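Uronate isomerase (Caulobacter crescentus, PDB 2Q01) catalyses the interconversion of D-glucuronate and D-fructuronate, and of D-galacturonate and D-tagaturonate, in bacterial uronate metabolism. Local coordinates at residues Thr365-Ser368 with Arg369-Pro373; Ile458-Thr462 with Tyr463-Lys467; Tyr231-Ala234 with His235-Arg239. All coordinates share one frame; numbering follows the deposited sequence.

From the N terminus, contact 3 (231-239) comes first, on helix 228-244, followed by contact 1 (365-373) on helix 366-375 and contact 2 (458-467) on helix 451-469. Each is local, along one helix or, in contact 1, at the entry to it, closing nothing longer than a turn; they run in series, neither nesting nor crossing. The centres of contacts 1 and 2 lie about 22 Å apart. Contact 3 is farther from both, and none touches another. Contact 3 faces helices 210-221 and 281-302, contact 1 faces helix 393-407 and the second subunit, and contact 2 sits against helix 425-445 and strand 37-39. Contacts 1 and 2 both contain wider pi-type turns followed by proline.

Contact 1: Thr365-Ser368 with Arg369-Pro373; sequences TTYS and RELAP
T365 and R369 lie side by side where the chain enters helix 366-375. T365 OG1, which also bonds to D363, receives only a weak hydrogen bond from R369 NH2 at 3.2 Å, while T365 O sits over one face of the guanidinium, toward its rim. The arginine chain bends at its third torsion (chi3 -56°), bringing NH1 past T366 CG2 to E370 OE2, a salt bridge at 2.8 Å whose hydrogen bond is bent and weak; NE pairs with D363 of the second subunit. With an alanine here in place of R369, E370 OE2 and D363 of the second subunit would probably lose their positive mate, and a gap would open beside T365. T366 is held by its hydroxyl and by its carbonyl. T366 OG1, bonded to D363 O and T361, touches L371 CD1, and T366 O accepts two N-H groups: E370 N from above the carbonyl plane at 2.9 Å, and L371 N almost straight (176°) at 2.7 Å. The second of these bonds makes the wider pi-type turn. Y367 CD1, at the ring edge, lies 3.9 Å from L371 CD1, with F399 of helix 393-407 adding an edge-to-face ring contact. Y367 O takes A372 N at 3.0 Å. S368 O faces P373 CD at 3.4 Å where the proline, lacking an N-H, kinks the helix; S368 OG turns to E364 of the second subunit. This is the opening of the helix in a beta-alpha-beta unit, strand 357-359, helix 366-375, strand 381-383, of the TIM-barrel fold.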
ATOM      1  N   THR B 365      -3.855   3.461   1.145  1.00 31.55           N
ATOM      2  CA  THR B 365      -4.223   2.072   0.877  1.00 36.61           C
ATOM      3  C   THR B 365      -5.680   1.909   0.423  1.00 34.81           C
ATOM      4  O   THR B 365      -6.047   0.878  -0.144  1.00 43.45           O
ATOM      5  CB  THR B 365      -3.923   1.191   2.094  1.00 36.45           C
ATOM      6  OG1 THR B 365      -4.767   1.567   3.188  1.00 42.93           O
ATOM      7  CG2 THR B 365      -2.468   1.373   2.512  1.00 43.99           C
ATOM      8  N   THR B 366      -6.486   2.943   0.657  1.00 32.12           N
ATOM      9  CA  THR B 366      -7.896   2.947   0.288  1.00 37.40           C
ATOM     10  C   THR B 366      -8.145   3.429  -1.141  1.00 41.95           C
ATOM     11  O   THR B 366      -9.286   3.378  -1.609  1.00 44.12           O
ATOM     12  CB  THR B 366      -8.740   3.827   1.244  1.00 35.88           C
ATOM     13  OG1 THR B 366      -8.292   5.185   1.171  1.00 52.11           O
ATOM     14  CG2 THR B 366      -8.640   3.338   2.676  1.00 35.08           C
ATOM     15  N   TYR B 367      -7.094   3.895  -1.824  1.00 46.54           N
ATOM     16  CA  TYR B 367      -7.214   4.413  -3.196  1.00 42.86           C
ATOM     17  C   TYR B 367      -7.747   3.366  -4.158  1.00 35.73           C
ATOM     18  O   TYR B 367      -8.823   3.521  -4.730  1.00 35.54           O
ATOM     19  CB  TYR B 367      -5.872   4.929  -3.734  1.00 35.99           C
ATOM     20  CG  TYR B 367      -5.426   6.260  -3.195  1.00 37.36           C
ATOM     21  CD1 TYR B 367      -6.350   7.228  -2.797  1.00 39.97           C
ATOM     22  CD2 TYR B 367      -4.068   6.570  -3.109  1.00 41.14           C
ATOM     23  CE1 TYR B 367      -5.932   8.464  -2.307  1.00 37.58           C
ATOM     24  CE2 TYR B 367      -3.640   7.793  -2.619  1.00 20.53           C
ATOM     25  CZ  TYR B 367      -4.571   8.739  -2.216  1.00 38.77           C
ATOM     26  OH  TYR B 367      -4.144   9.958  -1.726  1.00 37.59           O
ATOM     27  N   SER B 368      -6.986   2.296  -4.321  1.00 38.66           N
ATOM     28  CA  SER B 368      -7.336   1.259  -5.266  1.00 43.15           C
ATOM     29  C   SER B 368      -8.381   0.346  -4.661  1.00 38.12           C
ATOM     30  O   SER B 368      -9.193  -0.231  -5.383  1.00 50.92           O
ATOM     31  CB  SER B 368      -6.097   0.456  -5.650  1.00 44.06           C
ATOM     32  OG  SER B 368      -5.515  -0.130  -4.498  1.00 58.65           O
ATOM     33  N   ARG B 369      -8.362   0.224  -3.335  1.00 40.37           N
ATOM     34  CA  ARG B 369      -9.221  -0.725  -2.648  1.00 32.96           C
ATOM     35  C   ARG B 369     -10.653  -0.237  -2.524  1.00 33.79           C
ATOM     36  O   ARG B 369     -11.577  -0.942  -2.893  1.00 42.58           O
ATOM     37  CB  ARG B 369      -8.675  -1.073  -1.266  1.00 29.76           C
ATOM     38  CG  ARG B 369      -9.169  -2.427  -0.758  1.00 35.91           C
ATOM     39  CD  ARG B 369      -9.272  -2.490   0.757  1.00 30.42           C
ATOM     40  NE  ARG B 369      -8.017  -2.168   1.428  1.00 26.99           N
ATOM     41  CZ  ARG B 369      -7.860  -1.178   2.305  1.00 47.28           C
ATOM     42  NH1 ARG B 369      -8.889  -0.409   2.636  1.00 44.15           N
ATOM     43  NH2 ARG B 369      -6.673  -0.961   2.859  1.00 52.86           N
ATOM     44  N   GLU B 370     -10.835   0.969  -2.005  1.00 38.28           N
ATOM     45  CA  GLU B 370     -12.162   1.413  -1.607  1.00 36.18           C
ATOM     46  C   GLU B 370     -12.651   2.627  -2.377  1.00 36.27           C
ATOM     47  O   GLU B 370     -13.751   2.606  -2.915  1.00 43.46           O
ATOM     48  CB  GLU B 370     -12.199   1.693  -0.100  1.00 41.88           C
ATOM     49  CG  GLU B 370     -11.668   0.544   0.755  1.00 49.76           C
ATOM     50  CD  GLU B 370     -11.970   0.694   2.230  1.00 44.19           C
ATOM     51  OE1 GLU B 370     -12.474   1.760   2.641  1.00 52.48           O
ATOM     52  OE2 GLU B 370     -11.704  -0.268   2.980  1.00 47.50           O
ATOM     53  N   LEU B 371     -11.826   3.671  -2.426  1.00 38.53           N
ATOM     54  CA  LEU B 371     -12.218   4.974  -2.966  1.00 32.71           C
ATOM     55  C   LEU B 371     -12.536   4.981  -4.453  1.00 37.08           C
ATOM     56  O   LEU B 371     -13.596   5.465  -4.851  1.00 40.64           O
ATOM     57  CB  LEU B 371     -11.153   6.027  -2.662  1.00 34.30           C
ATOM     58  CG  LEU B 371     -10.977   6.527  -1.225  1.00 38.49           C
ATOM     59  CD1 LEU B 371      -9.877   7.577  -1.203  1.00 40.97           C
ATOM     60  CD2 LEU B 371     -12.265   7.108  -0.677  1.00 41.78           C
ATOM     61  N   ALA B 372     -11.629   4.451  -5.270  1.00 30.00           N
ATOM     62  CA  ALA B 372     -11.861   4.385  -6.709  1.00 25.75           C
ATOM     63  C   ALA B 372     -13.026   3.463  -7.118  1.00 34.23           C
ATOM     64  O   ALA B 372     -13.842   3.879  -7.946  1.00 32.30           O
ATOM     65  CB  ALA B 372     -10.571   4.057  -7.485  1.00 31.46           C
ATOM     66  N   PRO B 373     -13.108   2.224  -6.557  1.00 33.12           N
ATOM     67  CA  PRO B 373     -14.319   1.404  -6.758  1.00 28.90           C
ATOM     68  C   PRO B 373     -15.646   2.076  -6.384  1.00 33.09           C
ATOM     69  O   PRO B 373     -16.634   1.899  -7.092  1.00 36.68           O
ATOM     70  CB  PRO B 373     -14.065   0.195  -5.863  1.00 20.03           C
ATOM     71  CG  PRO B 373     -12.574   0.049  -5.892  1.00 26.38           C
ATOM     72  CD  PRO B 373     -12.097   1.466  -5.785  1.00 31.59           C
TER

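Contact 2: Ile458-Thr462 with Tyr463-Lys467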
ATOM      1  N   ILE B 458      -4.982  17.409 -19.537  1.00 34.90           N
ATOM      2  CA  ILE B 458      -4.165  18.302 -18.721  1.00 32.04           C
ATOM      3  C   ILE B 458      -4.886  19.632 -18.422  1.00 28.86           C
ATOM      4  O   ILE B 458      -4.847  20.117 -17.292  1.00 37.70           O
ATOM      5  CB  ILE B 458      -2.724  18.478 -19.305  1.00 28.89           C
ATOM      6  CG1 ILE B 458      -1.774  19.085 -18.274  1.00 31.19           C
ATOM      7  CG2 ILE B 458      -2.722  19.292 -20.592  1.00 29.77           C
ATOM      8  CD1 ILE B 458      -1.346  18.147 -17.203  1.00 44.42           C
ATOM      9  N   VAL B 459      -5.588  20.170 -19.418  1.00 32.57           N
ATOM     10  CA  VAL B 459      -6.333  21.422 -19.284  1.00 34.56           C
ATOM     11  C   VAL B 459      -7.589  21.230 -18.423  1.00 38.57           C
ATOM     12  O   VAL B 459      -7.938  22.106 -17.624  1.00 48.57           O
ATOM     13  CB  VAL B 459      -6.678  22.026 -20.676  1.00 34.93           C
ATOM     14  CG1 VAL B 459      -7.383  23.382 -20.543  1.00 33.83           C
ATOM     15  CG2 VAL B 459      -5.418  22.197 -21.502  1.00 30.83           C
ATOM     16  N   ASP B 460      -8.240  20.075 -18.573  1.00 34.99           N
ATOM     17  CA  ASP B 460      -9.417  19.723 -17.776  1.00 42.89           C
ATOM     18  C   ASP B 460      -9.045  19.597 -16.306  1.00 45.82           C
ATOM     19  O   ASP B 460      -9.603  20.299 -15.456  1.00 43.72           O
ATOM     20  CB  ASP B 460     -10.045  18.417 -18.270  1.00 40.96           C
ATOM     21  CG  ASP B 460     -11.059  18.633 -19.381  1.00 51.08           C
ATOM     22  OD1 ASP B 460     -11.508  19.783 -19.581  1.00 58.68           O
ATOM     23  OD2 ASP B 460     -11.414  17.641 -20.054  1.00 66.46           O
ATOM     24  N   LEU B 461      -8.069  18.730 -16.035  1.00 40.30           N
ATOM     25  CA  LEU B 461      -7.526  18.498 -14.692  1.00 39.29           C
ATOM     26  C   LEU B 461      -7.104  19.776 -13.965  1.00 40.93           C
ATOM     27  O   LEU B 461      -7.322  19.912 -12.758  1.00 42.86           O
ATOM     28  CB  LEU B 461      -6.335  17.534 -14.769  1.00 39.68           C
ATOM     29  CG  LEU B 461      -6.503  16.020 -14.554  1.00 43.98           C
ATOM     30  CD1 LEU B 461      -7.797  15.443 -15.110  1.00 46.14           C
ATOM     31  CD2 LEU B 461      -5.293  15.259 -15.101  1.00 41.94           C
ATOM     32  N   THR B 462      -6.517  20.711 -14.710  1.00 32.64           N
ATOM     33  CA  THR B 462      -6.019  21.963 -14.151  1.00 31.98           C
ATOM     34  C   THR B 462      -7.131  22.978 -13.892  1.00 30.45           C
ATOM     35  O   THR B 462      -7.174  23.601 -12.826  1.00 44.12           O
ATOM     36  CB  THR B 462      -4.932  22.583 -15.071  1.00 33.75           C
ATOM     37  OG1 THR B 462      -3.847  21.658 -15.206  1.00 29.87           O
ATOM     38  CG2 THR B 462      -4.392  23.888 -14.505  1.00 32.64           C
ATOM     39  N   TYR B 463      -8.040  23.127 -14.851  1.00 31.09           N
ATOM     40  CA  TYR B 463      -8.927  24.285 -14.862  1.00 40.81           C
ATOM     41  C   TYR B 463     -10.420  23.941 -14.914  1.00 37.95           C
ATOM     42  O   TYR B 463     -11.185  24.399 -14.064  1.00 42.25           O
ATOM     43  CB  TYR B 463      -8.528  25.227 -16.014  1.00 42.54           C
ATOM     44  CG  TYR B 463      -9.193  26.592 -16.010  1.00 32.22           C
ATOM     45  CD1 TYR B 463      -8.628  27.663 -15.322  1.00 29.64           C
ATOM     46  CD2 TYR B 463     -10.374  26.816 -16.724  1.00 34.28           C
ATOM     47  CE1 TYR B 463      -9.237  28.919 -15.323  1.00 37.11           C
ATOM     48  CE2 TYR B 463     -10.989  28.059 -16.730  1.00 39.25           C
ATOM     49  CZ  TYR B 463     -10.418  29.103 -16.030  1.00 44.30           C
ATOM     50  OH  TYR B 463     -11.035  30.327 -16.048  1.00 51.28           O
ATOM     51  N   ASN B 464     -10.828  23.154 -15.906  1.00 40.67           N
ATOM     52  CA  ASN B 464     -12.254  22.907 -16.170  1.00 42.52           C
ATOM     53  C   ASN B 464     -12.925  21.993 -15.154  1.00 37.72           C
ATOM     54  O   ASN B 464     -14.045  22.259 -14.719  1.00 43.84           O
ATOM     55  CB  ASN B 464     -12.458  22.344 -17.576  1.00 40.25           C
ATOM     56  CG  ASN B 464     -11.875  23.232 -18.647  1.00 52.36           C
ATOM     57  OD1 ASN B 464     -12.275  24.388 -18.798  1.00 61.16           O
ATOM     58  ND2 ASN B 464     -10.925  22.696 -19.408  1.00 44.50           N
ATOM     59  N   LEU B 465     -12.233  20.914 -14.793  1.00 39.29           N
ATOM     60  CA  LEU B 465     -12.729  19.944 -13.810  1.00 41.32           C
ATOM     61  C   LEU B 465     -12.836  20.446 -12.358  1.00 38.40           C
ATOM     62  O   LEU B 465     -13.828  20.129 -11.707  1.00 48.93           O
ATOM     63  CB  LEU B 465     -11.977  18.604 -13.904  1.00 43.96           C
ATOM     64  CG  LEU B 465     -12.576  17.460 -14.744  1.00 56.76           C
ATOM     65  CD1 LEU B 465     -13.192  17.892 -16.081  1.00 51.93           C
ATOM     66  CD2 LEU B 465     -11.530  16.373 -14.959  1.00 57.59           C
ATOM     67  N   PRO B 466     -11.828  21.200 -11.836  1.00 36.79           N
ATOM     68  CA  PRO B 466     -12.050  21.882 -10.543  1.00 30.44           C
ATOM     69  C   PRO B 466     -13.231  22.870 -10.534  1.00 35.45           C
ATOM     70  O   PRO B 466     -13.933  22.981  -9.528  1.00 41.34           O
ATOM     71  CB  PRO B 466     -10.740  22.644 -10.316  1.00 39.04           C
ATOM     72  CG  PRO B 466      -9.725  21.913 -11.110  1.00 29.92           C
ATOM     73  CD  PRO B 466     -10.450  21.423 -12.322  1.00 36.16           C
ATOM     74  N   LYS B 467     -13.434  23.575 -11.642  1.00 36.04           N
ATOM     75  CA  LYS B 467     -14.555  24.494 -11.796  1.00 35.12           C
ATOM     76  C   LYS B 467     -15.924  23.804 -11.791  1.00 35.38           C
ATOM     77  O   LYS B 467     -16.813  24.219 -11.056  1.00 36.73           O
ATOM     78  CB  LYS B 467     -14.396  25.310 -13.071  1.00 39.96           C
ATOM     79  CG  LYS B 467     -13.710  26.635 -12.887  1.00 30.56           C
ATOM     80  CD  LYS B 467     -13.756  27.408 -14.188  1.00 46.66           C
ATOM     81  CE  LYS B 467     -13.676  28.888 -13.936  1.00 49.22           C
ATOM     82  NZ  LYS B 467     -13.930  29.679 -15.171  1.00 49.26           N
TER
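D460 reaches forward along helix 451-469 to N464 and L465. At its base, D460 CB lies 3.9 Å from L465 CD1, and the next atom out, CG, still rests near the same methyl. At the tip, D460 OD1 accepts N464 ND2 at 3.0 Å. This bond meets the anti side of the carboxylate, 16° out of its plane, and bends to 135° at the hydrogen; the two flat groups stand nearly perpendicular. N464 CG lies anti to its own carbonyl carbon (chi1 -56°), which swings the amide back toward the preceding turn, where ND2 also passes V459 CG1. Beside this pair, the side chains of L461 and L465 lie side by side, L461 CD1 3.9 Å from L465 CD2. The backbone widens here: D460 O takes L465 N at 2.8 Å, a pi-type turn, and P466, with no N-H to give, puts CD 3.4 Å from the same oxygen. T462 OG1 folds back onto I458 O at 2.8 Å, from the face of its plane opposite T462 N. Further on, K467 NZ donates to Y463 OH at 3.1 Å and forms a salt bridge with E166. Because a neutral amide meets D460, the bond is likely to steady the carboxylate without cancelling its charge, whereas the charge of K467 is probably balanced by E166.

Contact 3: Tyr231-Ala234 with His235-Arg239; sequences YLEA and HRLRR
A T-shaped aromatic pair one helical turn apart, Y231 with H235, marks the side of helix 228-244 that packs against helices 210-221 and 281-302. The imidazole edge points at the tyrosine face: ring planes stand 87° apart, centroids 4.7 Å, and H235 CD2 hangs over the face toward its rim. The tyrosine ring stands out from the helix, and the histidine leans back to bring its edge over that ring and NE2 to the hydroxyl. H235 NE2 then donates to Y231 OH at 3.1 Å, nearly straight at 168° and within the imidazole plane. Neither end of this pair stops there, for Y231 OH also bonds to V202 O and H235 ND1 to Y197 OH. The histidine's rotation is thus fixed by bonds at both nitrogens as well as by the tyrosine ring. Helix 281-302 packs on the same side through M291 and M295.

Away from this buried side, the charged pair E233 and R236 cross at about a right angle. R236 NH1 comes to E233 OE2 from above the carboxylate plane, a 2.9 Å salt bridge, with the two flat groups moderately inclined to each other. The glutamate bends at its second torsion (chi2 -58°) to get there, while the arginine chain runs out extended from CG to NE and lays one guanidinium face near L232 O. The ordinary helix bonds to the residue four back continue beneath, from R236, L237 and R238, with L237 N 3.0 Å from E233 O. R238 itself leads away to P174 O, and R239 to D302. The other glutamate oxygen, E233 OE1, lies against the leucine of the next turn, 3.7 Å from L237 CG.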
ATOM      1  N   TYR B 231     -31.597  23.684  15.953  1.00 40.21           N
ATOM      2  CA  TYR B 231     -30.161  23.502  15.741  1.00 33.02           C
ATOM      3  C   TYR B 231     -29.950  23.271  14.248  1.00 40.94           C
ATOM      4  O   TYR B 231     -29.001  23.785  13.646  1.00 48.16           O
ATOM      5  CB  TYR B 231     -29.650  22.315  16.565  1.00 30.99           C
ATOM      6  CG  TYR B 231     -28.275  21.793  16.191  1.00 23.88           C
ATOM      7  CD1 TYR B 231     -27.116  22.385  16.704  1.00 23.40           C
ATOM      8  CD2 TYR B 231     -28.135  20.683  15.354  1.00 27.74           C
ATOM      9  CE1 TYR B 231     -25.860  21.900  16.375  1.00 33.34           C
ATOM     10  CE2 TYR B 231     -26.881  20.195  15.013  1.00 26.96           C
ATOM     11  CZ  TYR B 231     -25.750  20.804  15.530  1.00 27.08           C
ATOM     12  OH  TYR B 231     -24.511  20.318  15.196  1.00 37.79           O
ATOM     13  N   LEU B 232     -30.859  22.497  13.663  1.00 40.53           N
ATOM     14  CA  LEU B 232     -30.876  22.252  12.231  1.00 40.11           C
ATOM     15  C   LEU B 232     -31.232  23.504  11.434  1.00 44.02           C
ATOM     16  O   LEU B 232     -30.650  23.742  10.372  1.00 50.09           O
ATOM     17  CB  LEU B 232     -31.832  21.108  11.893  1.00 32.27           C
ATOM     18  CG  LEU B 232     -31.417  19.702  12.325  1.00 32.23           C
ATOM     19  CD1 LEU B 232     -32.378  18.687  11.744  1.00 37.85           C
ATOM     20  CD2 LEU B 232     -29.986  19.400  11.898  1.00 37.58           C
ATOM     21  N   GLU B 233     -32.171  24.301  11.947  1.00 41.43           N
ATOM     22  CA  GLU B 233     -32.487  25.606  11.354  1.00 43.71           C
ATOM     23  C   GLU B 233     -31.317  26.576  11.409  1.00 40.87           C
ATOM     24  O   GLU B 233     -31.121  27.362  10.488  1.00 50.16           O
ATOM     25  CB  GLU B 233     -33.711  26.252  12.006  1.00 40.21           C
ATOM     26  CG  GLU B 233     -34.970  26.184  11.150  1.00 61.85           C
ATOM     27  CD  GLU B 233     -34.801  26.847   9.789  1.00 67.35           C
ATOM     28  OE1 GLU B 233     -34.364  28.018   9.743  1.00 75.75           O
ATOM     29  OE2 GLU B 233     -35.109  26.196   8.765  1.00 63.90           O
ATOM     30  N   ALA B 234     -30.547  26.507  12.491  1.00 40.86           N
ATOM     31  CA  ALA B 234     -29.355  27.328  12.656  1.00 39.69           C
ATOM     32  C   ALA B 234     -28.267  26.967  11.649  1.00 42.91           C
ATOM     33  O   ALA B 234     -27.513  27.834  11.222  1.00 49.17           O
ATOM     34  CB  ALA B 234     -28.831  27.208  14.068  1.00 45.40           C
ATOM     35  N   HIS B 235     -28.191  25.690  11.275  1.00 44.00           N
ATOM     36  CA  HIS B 235     -27.256  25.234  10.249  1.00 32.64           C
ATOM     37  C   HIS B 235     -27.674  25.684   8.855  1.00 40.78           C
ATOM     38  O   HIS B 235     -26.824  26.038   8.038  1.00 35.01           O
ATOM     39  CB  HIS B 235     -27.135  23.718  10.264  1.00 34.37           C
ATOM     40  CG  HIS B 235     -26.089  23.196  11.195  1.00 29.67           C
ATOM     41  ND1 HIS B 235     -24.745  23.435  11.012  1.00 38.67           N
ATOM     42  CD2 HIS B 235     -26.185  22.411  12.293  1.00 38.14           C
ATOM     43  CE1 HIS B 235     -24.057  22.840  11.969  1.00 34.80           C
ATOM     44  NE2 HIS B 235     -24.907  22.209  12.758  1.00 47.04           N
ATOM     45  N   ARG B 236     -28.979  25.658   8.591  1.00 36.19           N
ATOM     46  CA  ARG B 236     -29.522  26.088   7.308  1.00 33.08           C
ATOM     47  C   ARG B 236     -29.318  27.581   7.081  1.00 42.27           C
ATOM     48  O   ARG B 236     -28.901  27.993   5.997  1.00 49.10           O
ATOM     49  CB  ARG B 236     -31.002  25.743   7.199  1.00 25.71           C
ATOM     50  CG  ARG B 236     -31.279  24.278   6.972  1.00 40.83           C
ATOM     51  CD  ARG B 236     -32.759  24.033   6.689  1.00 48.45           C
ATOM     52  NE  ARG B 236     -33.159  22.707   7.155  1.00 56.36           N
ATOM     53  CZ  ARG B 236     -33.810  22.468   8.291  1.00 54.88           C
ATOM     54  NH1 ARG B 236     -34.174  23.467   9.090  1.00 47.14           N
ATOM     55  NH2 ARG B 236     -34.112  21.221   8.624  1.00 35.13           N
ATOM     56  N   LEU B 237     -29.599  28.375   8.114  1.00 40.84           N
ATOM     57  CA  LEU B 237     -29.426  29.824   8.058  1.00 40.25           C
ATOM     58  C   LEU B 237     -27.962  30.236   7.907  1.00 45.93           C
ATOM     59  O   LEU B 237     -27.657  31.204   7.209  1.00 53.30           O
ATOM     60  CB  LEU B 237     -30.043  30.496   9.289  1.00 39.26           C
ATOM     61  CG  LEU B 237     -31.567  30.486   9.460  1.00 39.73           C
ATOM     62  CD1 LEU B 237     -31.945  31.289  10.690  1.00 50.70           C
ATOM     63  CD2 LEU B 237     -32.310  31.010   8.229  1.00 45.59           C
ATOM     64  N   ARG B 238     -27.063  29.499   8.554  1.00 44.52           N
ATOM     65  CA  ARG B 238     -25.634  29.787   8.452  1.00 43.75           C
ATOM     66  C   ARG B 238     -25.062  29.363   7.108  1.00 37.57           C
ATOM     67  O   ARG B 238     -24.244  30.070   6.539  1.00 40.27           O
ATOM     68  CB  ARG B 238     -24.844  29.164   9.611  1.00 42.15           C
ATOM     69  CG  ARG B 238     -25.046  29.879  10.947  1.00 34.31           C
ATOM     70  CD  ARG B 238     -24.843  31.368  10.818  1.00 27.81           C
ATOM     71  NE  ARG B 238     -23.432  31.727  10.764  1.00 49.04           N
ATOM     72  CZ  ARG B 238     -22.968  32.873  10.278  1.00 46.66           C
ATOM     73  NH1 ARG B 238     -21.664  33.115  10.284  1.00 32.38           N
ATOM     74  NH2 ARG B 238     -23.804  33.774   9.781  1.00 38.82           N
ATOM     75  N   ARG B 239     -25.521  28.225   6.596  1.00 40.43           N
ATOM     76  CA  ARG B 239     -25.143  27.776   5.264  1.00 36.52           C
ATOM     77  C   ARG B 239     -25.559  28.774   4.191  1.00 44.40           C
ATOM     78  O   ARG B 239     -24.783  29.048   3.275  1.00 53.90           O
ATOM     79  CB  ARG B 239     -25.730  26.401   4.968  1.00 32.65           C
ATOM     80  CG  ARG B 239     -24.893  25.268   5.521  1.00 32.85           C
ATOM     81  CD  ARG B 239     -25.689  23.982   5.607  1.00 26.85           C
ATOM     82  NE  ARG B 239     -25.932  23.401   4.292  1.00 32.32           N
ATOM     83  CZ  ARG B 239     -25.257  22.367   3.795  1.00 41.41           C
ATOM     84  NH1 ARG B 239     -24.293  21.789   4.498  1.00 40.62           N
ATOM     85  NH2 ARG B 239     -25.551  21.906   2.591  1.00 53.82           N
TER